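L-methionine gamma-lyase (PDB 6LXU) is a pyridoxal-phosphate-dependent enzyme of the Cys/Met metabolism family, with its cofactor attached covalently to the chain, and assembles as four chains. Local coordinates at residues L156-N161 with K305-D310. Residues are numbered along the deposited sequence; the frame is centred on the assembly and turned at random.
Sequences LETPAN and KKQMKD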
loop_
_atom_site.group_PDB
_atom_site.type_symbol
_atom_site.label_atom_id
_atom_site.label_comp_id
_atom_site.label_asym_id
_atom_site.label_seq_id
_atom_site.Cartn_x
_atom_site.Cartn_y
_atom_site.Cartn_z
ATOM N N LEU A 156 -1.766 24.551 25.122
ATOM C CA LEU A 156 -2.405 23.761 26.172
ATOM C C LEU A 156 -2.614 22.318 25.748
ATOM O O LEU A 156 -2.719 22.012 24.553
ATOM C CB LEU A 156 -3.768 24.356 26.542
ATOM C CG LEU A 156 -3.762 25.848 26.892
ATOM C CD1 LEU A 156 -5.176 26.382 26.974
ATOM C CD2 LEU A 156 -3.009 26.104 28.182
ATOM N N GLU A 157 -2.750 21.446 26.730
ATOM C CA GLU A 157 -2.944 20.018 26.485
ATOM C C GLU A 157 -3.770 19.458 27.625
ATOM O O GLU A 157 -3.384 19.617 28.772
ATOM C CB GLU A 157 -1.566 19.361 26.408
ATOM C CG GLU A 157 -1.540 17.941 25.912
ATOM C CD GLU A 157 -0.133 17.376 25.833
ATOM O OE1 GLU A 157 0.868 18.109 25.516
ATOM O OE2 GLU A 157 -0.021 16.162 26.088
ATOM N N THR A 158 -4.913 18.825 27.341
ATOM C CA THR A 158 -5.774 18.281 28.391
ATOM C C THR A 158 -6.657 17.178 27.820
ATOM O O THR A 158 -7.249 17.377 26.772
ATOM C CB THR A 158 -6.649 19.366 29.080
ATOM O OG1 THR A 158 -7.448 18.769 30.106
ATOM C CG2 THR A 158 -7.520 20.137 28.110
ATOM N N PRO A 159 -6.771 16.032 28.491
ATOM C CA PRO A 159 -5.935 15.585 29.604
ATOM C C PRO A 159 -4.482 15.447 29.186
ATOM O O PRO A 159 -4.212 15.235 28.003
ATOM C CB PRO A 159 -6.531 14.212 29.963
ATOM C CG PRO A 159 -7.881 14.183 29.334
ATOM C CD PRO A 159 -7.736 15.001 28.090
ATOM N N ALA A 160 -3.558 15.565 30.137
ATOM C CA ALA A 160 -2.113 15.525 29.815
ATOM C C ALA A 160 -1.355 14.624 30.771
ATOM O O ALA A 160 -1.653 14.646 31.980
ATOM C CB ALA A 160 -1.521 16.923 29.874
ATOM N N ASN A 161 -0.356 13.892 30.235
ATOM C CA ASN A 161 0.542 12.944 30.966
ATOM C C ASN A 161 1.239 13.645 32.110
ATOM O O ASN A 161 1.408 14.851 32.024
ATOM C CB ASN A 161 1.701 12.440 30.066
ATOM C CG ASN A 161 1.261 11.578 28.893
ATOM O OD1 ASN A 161 0.723 10.472 29.078
ATOM N ND2 ASN A 161 1.589 12.028 27.670
ATOM N N LYS A 305 -15.862 17.274 33.514
ATOM C CA LYS A 305 -17.292 17.052 33.303
ATOM C C LYS A 305 -17.933 18.130 32.418
ATOM O O LYS A 305 -18.863 17.846 31.679
ATOM C CB LYS A 305 -18.010 16.965 34.649
ATOM C CG LYS A 305 -19.459 16.514 34.559
ATOM C CD LYS A 305 -20.069 16.439 35.946
ATOM C CE LYS A 305 -21.508 15.948 35.888
ATOM N NZ LYS A 305 -22.178 16.034 37.213
ATOM N N LYS A 306 -17.438 19.360 32.487
ATOM C CA LYS A 306 -17.974 20.435 31.669
ATOM C C LYS A 306 -17.495 20.415 30.235
ATOM O O LYS A 306 -18.237 20.808 29.347
ATOM C CB LYS A 306 -17.575 21.786 32.238
ATOM C CG LYS A 306 -18.242 22.231 33.524
ATOM C CD LYS A 306 -19.676 22.599 33.247
ATOM C CE LYS A 306 -20.340 23.254 34.440
ATOM N NZ LYS A 306 -21.710 23.690 34.091
ATOM N N GLN A 307 -16.232 20.037 29.993
ATOM C CA GLN A 307 -15.657 20.170 28.647
ATOM C C GLN A 307 -15.441 18.849 27.904
ATOM O O GLN A 307 -15.066 18.892 26.736
ATOM C CB GLN A 307 -14.370 21.008 28.686
ATOM C CG GLN A 307 -13.158 20.297 29.247
ATOM C CD GLN A 307 -11.944 21.182 29.469
ATOM O OE1 GLN A 307 -11.991 22.415 29.352
ATOM N NE2 GLN A 307 -10.831 20.549 29.824
ATOM N N MET A 308 -15.699 17.717 28.560
ATOM C CA MET A 308 -15.520 16.400 27.943
ATOM C C MET A 308 -16.837 15.641 27.962
ATOM O O MET A 308 -17.479 15.527 29.011
ATOM C CB MET A 308 -14.483 15.560 28.684
ATOM C CG MET A 308 -13.117 16.214 28.815
ATOM S SD MET A 308 -11.904 15.160 29.631
ATOM C CE MET A 308 -11.548 13.925 28.385
ATOM N N LYS A 309 -17.223 15.082 26.824
ATOM C CA LYS A 309 -18.446 14.278 26.736
ATOM C C LYS A 309 -18.287 12.903 27.356
ATOM O O LYS A 309 -19.279 12.285 27.736
ATOM C CB LYS A 309 -18.888 14.137 25.286
ATOM C CG LYS A 309 -19.273 15.456 24.644
ATOM C CD LYS A 309 -19.706 15.204 23.213
ATOM C CE LYS A 309 -20.057 16.475 22.468
ATOM N NZ LYS A 309 -20.460 16.181 21.064
ATOM N N ASP A 310 -17.052 12.409 27.407
ATOM C CA ASP A 310 -16.716 11.200 28.150
ATOM C C ASP A 310 -15.296 11.419 28.646
ATOM O O ASP A 310 -14.630 12.364 28.226
ATOM C CB ASP A 310 -16.854 9.947 27.270
ATOM C CG ASP A 310 -17.113 8.677 28.067
ATOM O OD1 ASP A 310 -16.824 8.653 29.287
ATOM O OD2 ASP A 310 -17.621 7.706 27.477
HETATM O O HOH W 1 -9.883 17.774 29.201
#
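M308 sets its terminal methyl against the CG-CD corner of the pyrrolidine ring of P159, CE of M308 lying 3.8 Å from CG of P159. CE of M308 is also 4.0 Å from CD of P159, so the methyl rests on the outer corner of the ring. M308 reaches this corner by an extended chain that bends only at its last bond (chi3 73°). Methionine suits the place because it is long, flexible and apolar; proline, which follows a cis peptide bond, offers a rigid apolar ring.

Beside this pair the contact turns polar. T158 and Q307 approach from opposite directions, and NE2 of Q307 stops 3.8 Å from CG2 of T158, a van der Waals approach. A water joins them instead: it lies 2.8 Å from OG1 of T158 and accepts a hydrogen bond from NE2 of Q307 at 3.0 Å. Threonine supplies both the methyl and the hydroxyl, which also bonds to N of V167. Glutamine's long two-ended amide spans the backbone leading into helix 169-176, NE2 donating to O of V167 and OE1 accepting from N of L169, which fixes its rotation.

The contact joins the loop following strand 151-157 of the large sheet to the end of helix 301-307, which lies in sequence between strands 287-291 and 314-319 of the smaller sheet, consistent with the two-domain fold type I PLP enzymes. The segments thus meet directly through an apolar touch, while the hydroxyl of buried T158 and the Q307 amide find partners in one shared water and the V167 and L169 backbone.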